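Local structure of putative dehydrogenase (Amycolatopsis orientalis, 5A9T) at residues 67-70 with 71-75; 22-26 with 27-31. The protein reduces imines to amines stereoselectively, using NADPH as the source of hydride. All coordinates share one frame; numbering follows the deposited sequence.

Contact 1: residues 67-70 with 71-75; sequences VCLA and DYDAL
Val67 and Leu75 meet methyl to methyl where the chain, having left strand 64-67, doubles back on itself: CG1 of Val67 lies 3.6 Å from CD1 of Leu75. With its CG opposite the backbone N (chi1 -165°), Leu75 turns that methyl back to the strand end, and the two side chains pass at a slant. The next knob is Leu69. Its CD1 settles into the shallow hollow formed by the backbone joining Ala74 to Leu75, 3.8 Å from N of Leu75, while CD2, the other prong, reaches the carboxylate of Asp73. Ala70 makes the third, smaller bump: its CB comes 3.5 Å from CE1 of Tyr72, approaching the ring obliquely. Tyr72 holds CG between its backbone N and carbonyl carbon (chi1 62°), which brings the ring round to Ala70 although its CB sets off the other way.

The bend between these packed groups is a type I beta turn from Ala70 to Asp73, closed by N of Asp73 donating to O of Ala70 at 3.0 Å, from well above the carbonyl plane. A water spans the same bend, accepting from Ala70 N and donating to Asp73 OD2 at 2.8 Å. The other oxygen, OD1, takes the N-H of Ala74 at 2.9 Å, just ahead of helix 75-78. Ala70 binds NADP(+) in another structure of this protein, and so does Asn95, whose ND2 donates to both Leu69 O and Asp71 OD1.

The leucine and valine methyls pack at the strand end, whereas most of the polar bonds gather at the bend, beside the small apolar touch of Ala70 on Tyr72. Asp73 accepts on both oxygens and has the side chain of Arg36 about 4 Å away at the nearest atoms, a setting that would probably favour its ionised form.

Contact 2: residues 22-26 with 27-31; sequences AALLD and RGHDV
The backbone leaves the helix at Gly28 with positive phi (88°), sending N of His29 back to O of Leu24 at 3.2 Å and N of Gly28 to O of Leu25 at 3.0 Å. The first bond is fairly straight, its donor tilted 28° from the carbonyl plane; the second is met from above that plane. Leu24 O also lies at the edge of the His29 ring, and CD2 of Leu24 packs against the ring carbon CD2 of His29, 3.7 Å away.

This is a Schellman motif, ending helix 15-26 and turning the chain into strand 30-34 of a beta-alpha-beta unit in the Rossmann-type domain; a side chain at Gly28 would jam against the preceding carbonyl O. Beyond it, CG2 of Val31 wedges between Leu24 CB and Leu25 CD2, each 3.8 Å away. Leu25 reaches it with CG opposite its carbonyl carbon (chi1 -71°), which carries CD2 across to the side of Val31. Trading Leu25 for an alanine here would probably leave Val31 CG2 with Leu24 as its one apolar neighbour across the turn and open a gap beside it. A water donates to both Leu25 O and His29 O, at 2.9 and 2.7 Å.

From the N terminus, the chain runs through strand 7-11 and up helix 15-26, and contact 2 closes first, in the tight turn that delivers residues 27-31 into strand 30-34. Contact 1 comes later in series, neither nested in contact 2 nor crossing it: it closes the loop that leads from strand 64-67 into helix 75-78. Their centres lie 22 Å apart and their nearest atoms about 9 Å apart, so they do not touch. Strand 7-11, flanked in the sheet by 30-34 and 64-67, ties them together: Leu24 and His29 pack on it from contact 2, while the backbone of Cys68, in contact 1, hydrogen-bonds to that of Ala11, and its side chain touches helix 15-26.

Contact 1: residues 67-70 with 71-75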
ATOM      1  N   VAL A  67     -19.060 -10.684  23.120  1.00 13.79           N
ATOM      2  CA  VAL A  67     -19.693  -9.399  23.373  1.00 14.54           C
ATOM      3  C   VAL A  67     -19.371  -8.476  22.175  1.00 16.06           C
ATOM      4  O   VAL A  67     -18.182  -8.302  21.842  1.00 17.32           O
ATOM      5  CB  VAL A  67     -19.275  -8.841  24.698  1.00 14.89           C
ATOM      6  CG1 VAL A  67     -19.966  -7.498  24.928  1.00 17.29           C
ATOM      7  CG2 VAL A  67     -19.615  -9.764  25.835  1.00 15.76           C
ATOM      8  N   CYS A  68     -20.399  -7.833  21.598  1.00 15.16           N
ATOM      9  CA  CYS A  68     -20.217  -6.891  20.486  1.00 16.10           C
ATOM     10  C   CYS A  68     -21.278  -5.796  20.635  1.00 17.71           C
ATOM     11  O   CYS A  68     -22.319  -5.780  19.944  1.00 18.92           O
ATOM     12  CB  CYS A  68     -20.279  -7.657  19.196  1.00 15.83           C
ATOM     13  SG  CYS A  68     -19.707  -6.665  17.782  1.00 22.72           S
ATOM     14  N   LEU A  69     -20.995  -4.898  21.586  1.00 19.23           N
ATOM     15  CA  LEU A  69     -21.992  -3.843  21.974  1.00 19.84           C
ATOM     16  C   LEU A  69     -21.846  -2.689  21.029  1.00 20.88           C
ATOM     17  O   LEU A  69     -20.852  -2.528  20.369  1.00 22.99           O
ATOM     18  CB  LEU A  69     -21.763  -3.404  23.397  1.00 18.76           C
ATOM     19  CG  LEU A  69     -21.925  -4.486  24.486  1.00 19.88           C
ATOM     20  CD1 LEU A  69     -21.393  -3.887  25.775  1.00 21.85           C
ATOM     21  CD2 LEU A  69     -23.281  -4.999  24.684  1.00 22.60           C
ATOM     22  N   ALA A  70     -22.867  -1.798  21.030  1.00 24.65           N
ATOM     23  CA  ALA A  70     -22.729  -0.525  20.351  1.00 27.60           C
ATOM     24  C   ALA A  70     -21.544   0.292  20.865  1.00 24.46           C
ATOM     25  O   ALA A  70     -21.179   0.197  22.075  1.00 22.58           O
ATOM     26  CB  ALA A  70     -24.098   0.258  20.537  1.00 26.24           C
ATOM     27  N   ASP A  71     -20.911   1.149  20.051  1.00 24.85           N
ATOM     28  CA  ASP A  71     -19.755   1.981  20.534  1.00 27.02           C
ATOM     29  C   ASP A  71     -20.034   2.814  21.796  1.00 27.84           C
ATOM     30  O   ASP A  71     -19.232   2.989  22.686  1.00 28.14           O
ATOM     31  CB  ASP A  71     -19.185   2.974  19.463  1.00 32.51           C
ATOM     32  CG  ASP A  71     -18.762   2.288  18.160  1.00 41.64           C
ATOM     33  OD1 ASP A  71     -18.561   1.032  18.148  1.00 43.12           O
ATOM     34  OD2 ASP A  71     -18.590   3.000  17.139  1.00 39.44           O
ATOM     35  N   TYR A  72     -21.252   3.338  21.865  1.00 30.10           N
ATOM     36  CA  TYR A  72     -21.505   4.300  22.963  1.00 27.10           C
ATOM     37  C   TYR A  72     -21.854   3.572  24.247  1.00 29.70           C
ATOM     38  O   TYR A  72     -22.028   4.201  25.296  1.00 30.81           O
ATOM     39  CB  TYR A  72     -22.675   5.264  22.597  1.00 27.99           C
ATOM     40  CG  TYR A  72     -23.976   4.576  22.372  1.00 26.80           C
ATOM     41  CD1 TYR A  72     -24.302   4.088  21.114  1.00 29.55           C
ATOM     42  CD2 TYR A  72     -24.912   4.360  23.426  1.00 29.73           C
ATOM     43  CE1 TYR A  72     -25.484   3.437  20.905  1.00 29.84           C
ATOM     44  CE2 TYR A  72     -26.121   3.695  23.196  1.00 33.83           C
ATOM     45  CZ  TYR A  72     -26.368   3.221  21.912  1.00 33.39           C
ATOM     46  OH  TYR A  72     -27.526   2.594  21.620  1.00 39.99           O
ATOM     47  N   ASP A  73     -22.001   2.228  24.188  1.00 24.94           N
ATOM     48  CA  ASP A  73     -22.393   1.431  25.350  1.00 24.33           C
ATOM     49  C   ASP A  73     -21.020   1.018  25.911  1.00 28.26           C
ATOM     50  O   ASP A  73     -19.904   1.370  25.357  1.00 31.13           O
ATOM     51  CB  ASP A  73     -23.173   0.225  24.867  1.00 23.30           C
ATOM     52  CG  ASP A  73     -24.031  -0.474  25.961  1.00 22.90           C
ATOM     53  OD1 ASP A  73     -24.009  -0.143  27.244  1.00 23.20           O
ATOM     54  OD2 ASP A  73     -24.801  -1.412  25.661  1.00 23.51           O
ATOM     55  N   ALA A  74     -21.109   0.334  27.023  1.00 24.78           N
ATOM     56  CA  ALA A  74     -19.936  -0.021  27.836  1.00 22.23           C
ATOM     57  C   ALA A  74     -20.226  -1.382  28.457  1.00 23.34           C
ATOM     58  O   ALA A  74     -21.276  -1.637  29.041  1.00 24.12           O
ATOM     59  CB  ALA A  74     -19.685   0.841  28.982  1.00 24.17           C
ATOM     60  N   LEU A  75     -19.210  -2.208  28.443  1.00 23.65           N
ATOM     61  CA  LEU A  75     -19.368  -3.538  29.049  1.00 24.28           C
ATOM     62  C   LEU A  75     -19.739  -3.483  30.497  1.00 24.22           C
ATOM     63  O   LEU A  75     -20.577  -4.278  30.945  1.00 22.66           O
ATOM     64  CB  LEU A  75     -17.979  -4.220  28.957  1.00 29.60           C
ATOM     65  CG  LEU A  75     -17.732  -5.617  29.132  1.00 32.30           C
ATOM     66  CD1 LEU A  75     -18.480  -6.204  27.956  1.00 31.92           C
ATOM     67  CD2 LEU A  75     -16.256  -5.977  29.058  1.00 31.91           C
TER
HETATM   68  O   HOH W   1     -25.217  -1.957  22.907  1.00 27.35           O
HETATM   69  O   HOH W   2     -18.787  -0.196  23.572  1.00 38.23           O

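Contact 2: residues 22-26 with 27-31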
ATOM      1  N   ALA A  22     -25.030 -15.596  13.667  1.00 18.43           N
ATOM      2  CA  ALA A  22     -25.355 -16.401  12.532  1.00 20.17           C
ATOM      3  C   ALA A  22     -24.283 -17.380  12.146  1.00 20.83           C
ATOM      4  O   ALA A  22     -24.551 -18.543  11.911  1.00 22.57           O
ATOM      5  CB  ALA A  22     -25.734 -15.548  11.350  1.00 22.28           C
ATOM      6  N   ALA A  23     -22.999 -16.924  12.215  1.00 17.56           N
ATOM      7  CA  ALA A  23     -21.906 -17.797  11.938  1.00 20.03           C
ATOM      8  C   ALA A  23     -21.833 -18.912  12.949  1.00 17.73           C
ATOM      9  O   ALA A  23     -21.510 -20.056  12.644  1.00 20.90           O
ATOM     10  CB  ALA A  23     -20.637 -16.980  11.839  1.00 19.00           C
ATOM     11  N   LEU A  24     -22.021 -18.626  14.244  1.00 18.60           N
ATOM     12  CA  LEU A  24     -21.965 -19.661  15.243  1.00 16.69           C
ATOM     13  C   LEU A  24     -23.106 -20.692  15.143  1.00 17.93           C
ATOM     14  O   LEU A  24     -22.892 -21.866  15.294  1.00 19.56           O
ATOM     15  CB  LEU A  24     -21.930 -19.011  16.644  1.00 17.64           C
ATOM     16  CG  LEU A  24     -20.707 -18.160  16.948  1.00 19.39           C
ATOM     17  CD1 LEU A  24     -20.968 -17.326  18.154  1.00 19.44           C
ATOM     18  CD2 LEU A  24     -19.531 -19.100  17.215  1.00 18.94           C
ATOM     19  N   LEU A  25     -24.225 -20.201  14.729  1.00 18.29           N
ATOM     20  CA  LEU A  25     -25.371 -21.081  14.439  1.00 20.54           C
ATOM     21  C   LEU A  25     -25.065 -22.028  13.284  1.00 21.91           C
ATOM     22  O   LEU A  25     -25.339 -23.244  13.432  1.00 23.43           O
ATOM     23  CB  LEU A  25     -26.662 -20.272  14.157  1.00 21.43           C
ATOM     24  CG  LEU A  25     -27.314 -19.567  15.291  1.00 19.73           C
ATOM     25  CD1 LEU A  25     -28.343 -18.517  14.861  1.00 22.80           C
ATOM     26  CD2 LEU A  25     -27.979 -20.609  16.167  1.00 21.32           C
ATOM     27  N   ASP A  26     -24.441 -21.524  12.242  1.00 24.53           N
ATOM     28  CA  ASP A  26     -24.063 -22.306  11.050  0.50 25.89           C
ATOM     29  C   ASP A  26     -23.076 -23.408  11.423  1.00 27.49           C
ATOM     30  O   ASP A  26     -22.989 -24.443  10.761  1.00 29.96           O
ATOM     31  CB  ASP A  26     -23.501 -21.381   9.955  0.50 25.16           C
ATOM     32  CG  ASP A  26     -24.590 -20.573   9.261  0.50 27.45           C
ATOM     33  OD1 ASP A  26     -25.767 -20.916   9.430  0.50 28.29           O
ATOM     34  OD2 ASP A  26     -24.275 -19.669   8.488  0.50 31.33           O
ATOM     35  N   ARG A  27     -22.299 -23.218  12.496  1.00 24.01           N
ATOM     36  CA  ARG A  27     -21.287 -24.201  12.950  0.50 24.54           C
ATOM     37  C   ARG A  27     -21.852 -25.201  13.967  1.00 25.72           C
ATOM     38  O   ARG A  27     -21.123 -26.026  14.558  1.00 29.05           O
ATOM     39  CB  ARG A  27     -20.100 -23.447  13.581  0.50 25.94           C
ATOM     40  CG  ARG A  27     -19.231 -22.672  12.597  0.50 26.90           C
ATOM     41  CD  ARG A  27     -18.044 -23.520  12.160  0.50 26.63           C
ATOM     42  NE  ARG A  27     -17.101 -23.673  13.258  0.50 27.92           N
ATOM     43  CZ  ARG A  27     -15.921 -24.249  13.171  0.50 32.00           C
ATOM     44  NH1 ARG A  27     -15.503 -24.753  12.022  0.50 33.65           N
ATOM     45  NH2 ARG A  27     -15.176 -24.309  14.263  0.50 31.70           N
ATOM     46  N   GLY A  28     -23.112 -25.054  14.242  1.00 23.52           N
ATOM     47  CA  GLY A  28     -23.850 -25.904  15.067  1.00 23.34           C
ATOM     48  C   GLY A  28     -23.935 -25.721  16.563  1.00 25.13           C
ATOM     49  O   GLY A  28     -24.289 -26.597  17.317  1.00 26.53           O
ATOM     50  N   HIS A  29     -23.517 -24.548  16.987  1.00 21.10           N
ATOM     51  CA  HIS A  29     -23.546 -24.242  18.403  1.00 20.72           C
ATOM     52  C   HIS A  29     -24.957 -23.976  18.871  1.00 18.82           C
ATOM     53  O   HIS A  29     -25.809 -23.551  18.117  1.00 21.72           O
ATOM     54  CB  HIS A  29     -22.685 -22.956  18.628  1.00 19.20           C
ATOM     55  CG  HIS A  29     -21.242 -23.149  18.347  1.00 22.80           C
ATOM     56  ND1 HIS A  29     -20.375 -23.761  19.228  1.00 28.68           N
ATOM     57  CD2 HIS A  29     -20.486 -22.716  17.316  1.00 20.53           C
ATOM     58  CE1 HIS A  29     -19.152 -23.768  18.696  1.00 29.98           C
ATOM     59  NE2 HIS A  29     -19.213 -23.162  17.521  1.00 21.59           N
ATOM     60  N   ASP A  30     -25.166 -24.118  20.195  1.00 20.24           N
ATOM     61  CA  ASP A  30     -26.401 -23.690  20.902  1.00 21.29           C
ATOM     62  C   ASP A  30     -26.244 -22.227  21.273  1.00 19.81           C
ATOM     63  O   ASP A  30     -25.580 -21.934  22.260  1.00 19.72           O
ATOM     64  CB  ASP A  30     -26.683 -24.570  22.151  1.00 22.97           C
ATOM     65  CG  ASP A  30     -27.269 -25.969  21.811  1.00 31.46           C
ATOM     66  OD1 ASP A  30     -27.694 -26.226  20.651  1.00 32.48           O
ATOM     67  OD2 ASP A  30     -27.178 -26.822  22.727  1.00 33.30           O
ATOM     68  N   VAL A  31     -26.831 -21.351  20.461  1.00 16.96           N
ATOM     69  CA  VAL A  31     -26.547 -19.926  20.577  1.00 17.39           C
ATOM     70  C   VAL A  31     -27.665 -19.280  21.341  1.00 20.16           C
ATOM     71  O   VAL A  31     -28.861 -19.281  20.874  1.00 20.09           O
ATOM     72  CB  VAL A  31     -26.278 -19.253  19.242  1.00 19.50           C
ATOM     73  CG1 VAL A  31     -25.997 -17.753  19.399  1.00 20.28           C
ATOM     74  CG2 VAL A  31     -25.126 -19.997  18.536  1.00 19.61           C
TER
HETATM   75  O   HOH W   3     -26.735 -24.305  15.726  1.00 33.13           O